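D-ribitol-5-phosphate phosphatase (Bacteroides thetaiotaomicron, PDB 4JB3) removes the phosphate from D-ribitol 5-phosphate and D-ribitol 1-phosphate, and also from a phosphorylated ribitylaminouracil intermediate of riboflavin biosynthesis. Local coordinates at residues A[98-111]-A[133-147]. Sequence-based numbering, arbitrary orientation.
Sequences TKQAWLGFFNEVDL and NPFVMSWACSPEFSS
The CA atoms of Lys99 and Phe135 come closest, where helices 98-103 and 134-140 cross at -80° with their axes 8.8 Å apart. Phe135 lies in this crossing. Thr98 puts its methyl over one face of the Phe135 ring, a CH-pi contact with CG2 4.0 Å from the ring centroid. The Trp102 five-membered ring lies almost parallel to the Phe135 ring but is slid aside, so Trp102 CD1 meets Phe135 CD2 at 3.6 Å with little overlap. Asn133 ND2 sits over one face of the indole, 3.4 Å from Trp102 CE3, and is hydrogen-bonded to Glu72. Asn133 OD1 caps helix 134-140 by accepting from Val136 N; its second bond, from Phe135 N, is weak. Next along the helix, Val136 turns CG1 and CG2 to Phe106, with CG1 3.6 Å from Phe106 CE2. Trp139 meets Phe106 obliquely, and Leu103 CD2 touches Trp139 CE3 at 3.7 Å. The Lys99 chain is fully extended, with CG anti to the backbone N (chi1 178°). It runs past Phe135 O and donates from NZ to Ser138 OG at 3.0 Å. Ser138 OG in turn donates to Phe135 O. A water accepts from Lys99 NZ and donates to Glu144 OE1. Beyond the helices, Val109 CG1 packs on Ser146 CB. Trp102 also meets Phe47 and Phe81, and a bound glycerol lies about 4 Å from its side chain. A leucine in place of Trp102 would probably open a gap beside Phe135 and leave the Asn133 amide without its aromatic cover. The contact joins the helical cap, inserted between strands 26-29 and 125-130 as in C1-capped HAD phosphatases, to helix 134-140 of the Rossmann-like core. Its aromatic seam, with the Asn133 amide anchored, is consistent with the closed lid.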
loop_
_atom_site.group_PDB
_atom_site.type_symbol
_atom_site.label_atom_id
_atom_site.label_comp_id
_atom_site.label_asym_id
_atom_site.label_seq_id
_atom_site.Cartn_x
_atom_site.Cartn_y
_atom_site.Cartn_z
ATOM N N THR A 98 -12.245 -15.341 2.995
ATOM C CA THR A 98 -11.333 -14.878 1.956
ATOM C C THR A 98 -10.696 -13.559 2.396
ATOM O O THR A 98 -9.482 -13.362 2.244
ATOM C CB THR A 98 -12.054 -14.743 0.608
ATOM O OG1 THR A 98 -12.633 -16.015 0.265
ATOM C CG2 THR A 98 -11.067 -14.333 -0.485
ATOM N N LYS A 99 -11.511 -12.672 2.961
ATOM C CA LYS A 99 -11.009 -11.418 3.519
ATOM C C LYS A 99 -9.987 -11.692 4.614
ATOM O O LYS A 99 -8.917 -11.074 4.634
ATOM C CB LYS A 99 -12.148 -10.569 4.076
ATOM C CG LYS A 99 -11.678 -9.256 4.717
ATOM C CD LYS A 99 -12.865 -8.431 5.180
ATOM C CE LYS A 99 -12.409 -7.213 5.962
ATOM N NZ LYS A 99 -13.566 -6.344 6.310
ATOM N N GLN A 100 -10.301 -12.618 5.520
ATOM C CA GLN A 100 -9.385 -12.898 6.622
ATOM C C GLN A 100 -8.044 -13.429 6.124
ATOM O O GLN A 100 -6.996 -13.108 6.702
ATOM C CB GLN A 100 -10.020 -13.826 7.657
ATOM C CG GLN A 100 -11.148 -13.162 8.443
ATOM C CD GLN A 100 -10.741 -11.826 9.053
ATOM O OE1 GLN A 100 -9.681 -11.705 9.667
ATOM N NE2 GLN A 100 -11.585 -10.815 8.878
ATOM N N ALA A 101 -8.060 -14.197 5.034
ATOM C CA ALA A 101 -6.805 -14.666 4.453
ATOM C C ALA A 101 -5.978 -13.496 3.931
ATOM O O ALA A 101 -4.781 -13.405 4.208
ATOM C CB ALA A 101 -7.055 -15.701 3.359
ATOM N N TRP A 102 -6.610 -12.587 3.200
ATOM C CA TRP A 102 -5.925 -11.375 2.752
ATOM C C TRP A 102 -5.334 -10.554 3.899
ATOM O O TRP A 102 -4.227 -10.013 3.781
ATOM C CB TRP A 102 -6.871 -10.503 1.925
ATOM C CG TRP A 102 -6.858 -10.891 0.479
ATOM C CD1 TRP A 102 -7.847 -11.551 -0.207
ATOM C CD2 TRP A 102 -5.790 -10.685 -0.457
ATOM N NE1 TRP A 102 -7.461 -11.747 -1.513
ATOM C CE2 TRP A 102 -6.200 -11.234 -1.688
ATOM C CE3 TRP A 102 -4.526 -10.086 -0.371
ATOM C CZ2 TRP A 102 -5.404 -11.186 -2.826
ATOM C CZ3 TRP A 102 -3.736 -10.042 -1.497
ATOM C CH2 TRP A 102 -4.169 -10.594 -2.709
ATOM N N LEU A 103 -6.071 -10.447 5.001
ATOM C CA LEU A 103 -5.584 -9.662 6.134
ATOM C C LEU A 103 -4.389 -10.339 6.811
ATOM O O LEU A 103 -3.674 -9.709 7.601
ATOM C CB LEU A 103 -6.708 -9.385 7.128
ATOM C CG LEU A 103 -7.823 -8.507 6.557
ATOM C CD1 LEU A 103 -8.880 -8.236 7.611
ATOM C CD2 LEU A 103 -7.271 -7.201 6.016
ATOM N N GLY A 104 -4.163 -11.607 6.479
ATOM C CA GLY A 104 -2.992 -12.329 6.938
ATOM C C GLY A 104 -1.690 -11.706 6.471
ATOM O O GLY A 104 -0.642 -11.955 7.065
ATOM N N PHE A 105 -1.753 -10.892 5.415
ATOM C CA PHE A 105 -0.562 -10.193 4.931
ATOM C C PHE A 105 -0.066 -9.142 5.907
ATOM O O PHE A 105 1.091 -8.732 5.838
ATOM C CB PHE A 105 -0.865 -9.457 3.623
ATOM C CG PHE A 105 -0.554 -10.238 2.378
ATOM C CD1 PHE A 105 0.746 -10.308 1.892
ATOM C CD2 PHE A 105 -1.565 -10.857 1.665
ATOM C CE1 PHE A 105 1.035 -11.017 0.729
ATOM C CE2 PHE A 105 -1.286 -11.568 0.506
ATOM C CZ PHE A 105 0.018 -11.644 0.037
ATOM N N PHE A 106 -0.940 -8.673 6.794
ATOM C CA PHE A 106 -0.654 -7.446 7.539
ATOM C C PHE A 106 -0.489 -7.619 9.033
ATOM O O PHE A 106 -1.167 -8.434 9.651
ATOM C CB PHE A 106 -1.755 -6.411 7.274
ATOM C CG PHE A 106 -1.942 -6.101 5.823
ATOM C CD1 PHE A 106 -1.123 -5.186 5.193
ATOM C CD2 PHE A 106 -2.920 -6.730 5.077
ATOM C CE1 PHE A 106 -1.287 -4.892 3.844
ATOM C CE2 PHE A 106 -3.071 -6.450 3.731
ATOM C CZ PHE A 106 -2.253 -5.530 3.118
ATOM N N ASN A 107 0.414 -6.830 9.609
ATOM C CA ASN A 107 0.495 -6.697 11.064
ATOM C C ASN A 107 -0.347 -5.490 11.450
ATOM O O ASN A 107 -0.674 -4.689 10.592
ATOM C CB ASN A 107 1.942 -6.477 11.514
ATOM C CG ASN A 107 2.822 -7.686 11.280
ATOM O OD1 ASN A 107 2.363 -8.825 11.343
ATOM N ND2 ASN A 107 4.101 -7.443 11.015
ATOM N N GLU A 108 -0.707 -5.343 12.721
ATOM C CA GLU A 108 -1.423 -4.137 13.136
ATOM C C GLU A 108 -0.554 -2.914 12.848
ATOM O O GLU A 108 0.675 -3.002 12.884
ATOM C CB GLU A 108 -1.802 -4.196 14.618
ATOM C CG GLU A 108 -2.906 -5.213 14.943
ATOM C CD GLU A 108 -4.287 -4.788 14.459
ATOM O OE1 GLU A 108 -4.424 -3.683 13.890
ATOM O OE2 GLU A 108 -5.243 -5.569 14.653
ATOM N N VAL A 109 -1.184 -1.791 12.522
ATOM C CA VAL A 109 -0.429 -0.602 12.115
ATOM C C VAL A 109 0.327 0.014 13.291
ATOM O O VAL A 109 -0.165 0.014 14.426
ATOM C CB VAL A 109 -1.348 0.464 11.458
ATOM C CG1 VAL A 109 -2.366 0.981 12.448
ATOM C CG2 VAL A 109 -0.541 1.619 10.902
ATOM N N ASP A 110 1.539 0.494 13.027
ATOM C CA ASP A 110 2.288 1.294 13.993
ATOM C C ASP A 110 1.685 2.686 13.989
ATOM O O ASP A 110 1.813 3.436 13.009
ATOM C CB ASP A 110 3.760 1.357 13.585
ATOM C CG ASP A 110 4.622 2.146 14.567
ATOM O OD1 ASP A 110 4.090 2.682 15.560
ATOM O OD2 ASP A 110 5.853 2.214 14.348
ATOM N N LEU A 111 1.006 3.024 15.079
ATOM C CA LEU A 111 0.346 4.313 15.186
ATOM C C LEU A 111 1.334 5.482 15.121
ATOM O O LEU A 111 0.940 6.603 14.813
ATOM C CB LEU A 111 -0.500 4.361 16.463
ATOM C CG LEU A 111 -1.648 3.351 16.455
ATOM C CD1 LEU A 111 -2.374 3.313 17.782
ATOM C CD2 LEU A 111 -2.602 3.674 15.326
ATOM N N ASN A 133 -6.643 -4.406 -3.060
ATOM C CA ASN A 133 -7.849 -5.079 -3.487
ATOM C C ASN A 133 -8.986 -4.744 -2.534
ATOM O O ASN A 133 -8.740 -4.210 -1.449
ATOM C CB ASN A 133 -7.587 -6.587 -3.605
ATOM C CG ASN A 133 -7.246 -7.223 -2.288
ATOM O OD1 ASN A 133 -8.097 -7.341 -1.406
ATOM N ND2 ASN A 133 -5.994 -7.643 -2.143
ATOM N N PRO A 134 -10.233 -5.027 -2.941
ATOM C CA PRO A 134 -11.390 -4.680 -2.107
ATOM C C PRO A 134 -11.415 -5.349 -0.742
ATOM O O PRO A 134 -11.987 -4.775 0.194
ATOM C CB PRO A 134 -12.578 -5.162 -2.944
ATOM C CG PRO A 134 -12.092 -5.107 -4.348
ATOM C CD PRO A 134 -10.641 -5.492 -4.281
ATOM N N PHE A 135 -10.822 -6.533 -0.608
ATOM C CA PHE A 135 -10.836 -7.186 0.696
ATOM C C PHE A 135 -10.033 -6.365 1.691
ATOM O O PHE A 135 -10.493 -6.075 2.808
ATOM C CB PHE A 135 -10.254 -8.596 0.617
ATOM C CG PHE A 135 -11.048 -9.534 -0.239
ATOM C CD1 PHE A 135 -12.180 -10.174 0.262
ATOM C CD2 PHE A 135 -10.648 -9.805 -1.539
ATOM C CE1 PHE A 135 -12.919 -11.052 -0.534
ATOM C CE2 PHE A 135 -11.379 -10.690 -2.344
ATOM C CZ PHE A 135 -12.521 -11.306 -1.838
ATOM N N VAL A 136 -8.818 -6.010 1.296
ATOM C CA VAL A 136 -7.942 -5.235 2.164
ATOM C C VAL A 136 -8.520 -3.845 2.435
ATOM O O VAL A 136 -8.523 -3.372 3.573
ATOM C CB VAL A 136 -6.534 -5.135 1.561
ATOM C CG1 VAL A 136 -5.625 -4.228 2.414
ATOM C CG2 VAL A 136 -5.928 -6.539 1.420
ATOM N N MET A 137 -9.025 -3.203 1.391
ATOM C CA MET A 137 -9.557 -1.850 1.540
ATOM C C MET A 137 -10.860 -1.771 2.344
ATOM O O MET A 137 -11.151 -0.740 2.954
ATOM C CB MET A 137 -9.680 -1.169 0.175
ATOM C CG MET A 137 -8.330 -0.809 -0.454
ATOM S SD MET A 137 -7.340 0.349 0.530
ATOM C CE MET A 137 -6.115 -0.753 1.209
ATOM N N SER A 138 -11.637 -2.847 2.382
ATOM C CA SER A 138 -12.832 -2.825 3.221
ATOM C C SER A 138 -12.466 -2.656 4.696
ATOM O O SER A 138 -13.234 -2.086 5.469
ATOM C CB SER A 138 -13.691 -4.069 3.001
ATOM O OG SER A 138 -13.080 -5.223 3.535
ATOM N N TRP A 139 -11.285 -3.141 5.068
ATOM C CA TRP A 139 -10.719 -2.918 6.394
ATOM C C TRP A 139 -10.032 -1.551 6.509
ATOM O O TRP A 139 -10.364 -0.754 7.389
ATOM C CB TRP A 139 -9.720 -4.036 6.739
ATOM C CG TRP A 139 -8.717 -3.656 7.794
ATOM C CD1 TRP A 139 -8.970 -3.373 9.106
ATOM C CD2 TRP A 139 -7.299 -3.526 7.626
ATOM N NE1 TRP A 139 -7.798 -3.071 9.762
ATOM C CE2 TRP A 139 -6.757 -3.151 8.874
ATOM C CE3 TRP A 139 -6.437 -3.686 6.538
ATOM C CZ2 TRP A 139 -5.386 -2.938 9.064
ATOM C CZ3 TRP A 139 -5.075 -3.478 6.729
ATOM C CH2 TRP A 139 -4.564 -3.104 7.982
ATOM N N ALA A 140 -9.094 -1.267 5.606
ATOM C CA ALA A 140 -8.283 -0.059 5.746
ATOM C C ALA A 140 -9.112 1.215 5.623
ATOM O O ALA A 140 -8.882 2.189 6.345
ATOM C CB ALA A 140 -7.149 -0.060 4.729
ATOM N N CYS A 141 -10.076 1.206 4.709
ATOM C CA CYS A 141 -10.909 2.388 4.483
ATOM C C CYS A 141 -12.167 2.356 5.344
ATOM O O CYS A 141 -13.277 2.565 4.872
ATOM C CB CYS A 141 -11.248 2.524 3.000
ATOM S SG CYS A 141 -9.803 2.920 2.013
ATOM N N SER A 142 -11.967 2.098 6.629
ATOM C CA SER A 142 -13.064 2.006 7.579
ATOM C C SER A 142 -12.528 2.403 8.943
ATOM O O SER A 142 -11.314 2.449 9.142
ATOM C CB SER A 142 -13.591 0.572 7.641
ATOM O OG SER A 142 -12.781 -0.212 8.500
ATOM N N PRO A 143 -13.422 2.667 9.899
ATOM C CA PRO A 143 -12.932 2.969 11.248
ATOM C C PRO A 143 -12.204 1.793 11.902
ATOM O O PRO A 143 -11.557 1.996 12.925
ATOM C CB PRO A 143 -14.213 3.277 12.025
ATOM C CG PRO A 143 -15.173 3.760 10.992
ATOM C CD PRO A 143 -14.857 2.974 9.741
ATOM N N GLU A 144 -12.290 0.599 11.325
ATOM C CA GLU A 144 -11.591 -0.560 11.890
ATOM C C GLU A 144 -10.106 -0.624 11.527
ATOM O O GLU A 144 -9.408 -1.543 11.945
ATOM C CB GLU A 144 -12.273 -1.860 11.476
ATOM C CG GLU A 144 -13.710 -1.968 11.933
ATOM C CD GLU A 144 -14.318 -3.304 11.572
ATOM O OE1 GLU A 144 -14.274 -3.675 10.380
ATOM O OE2 GLU A 144 -14.827 -3.987 12.486
ATOM N N PHE A 145 -9.634 0.348 10.756
ATOM C CA PHE A 145 -8.237 0.392 10.319
ATOM C C PHE A 145 -7.277 0.300 11.506
ATOM O O PHE A 145 -6.289 -0.454 11.468
ATOM C CB PHE A 145 -8.014 1.680 9.524
ATOM C CG PHE A 145 -6.614 1.876 9.021
ATOM C CD1 PHE A 145 -5.837 0.804 8.588
ATOM C CD2 PHE A 145 -6.086 3.160 8.928
ATOM C CE1 PHE A 145 -4.542 1.023 8.107
ATOM C CE2 PHE A 145 -4.801 3.378 8.451
ATOM C CZ PHE A 145 -4.023 2.305 8.040
ATOM N N SER A 146 -7.576 1.055 12.562
ATOM C CA SER A 146 -6.732 1.076 13.758
ATOM C C SER A 146 -7.520 1.487 14.985
ATOM O O SER A 146 -8.680 1.876 14.884
ATOM C CB SER A 146 -5.563 2.040 13.566
ATOM O OG SER A 146 -5.895 3.350 14.008
ATOM N N SER A 147 -6.878 1.423 16.147
ATOM C CA SER A 147 -7.527 1.805 17.396
ATOM C C SER A 147 -7.842 3.298 17.480
ATOM O O SER A 147 -8.613 3.718 18.346
ATOM C CB SER A 147 -6.671 1.400 18.590
ATOM O OG SER A 147 -5.398 2.019 18.528
HETATM O O HOH W 1 -12.740 -4.627 8.572
#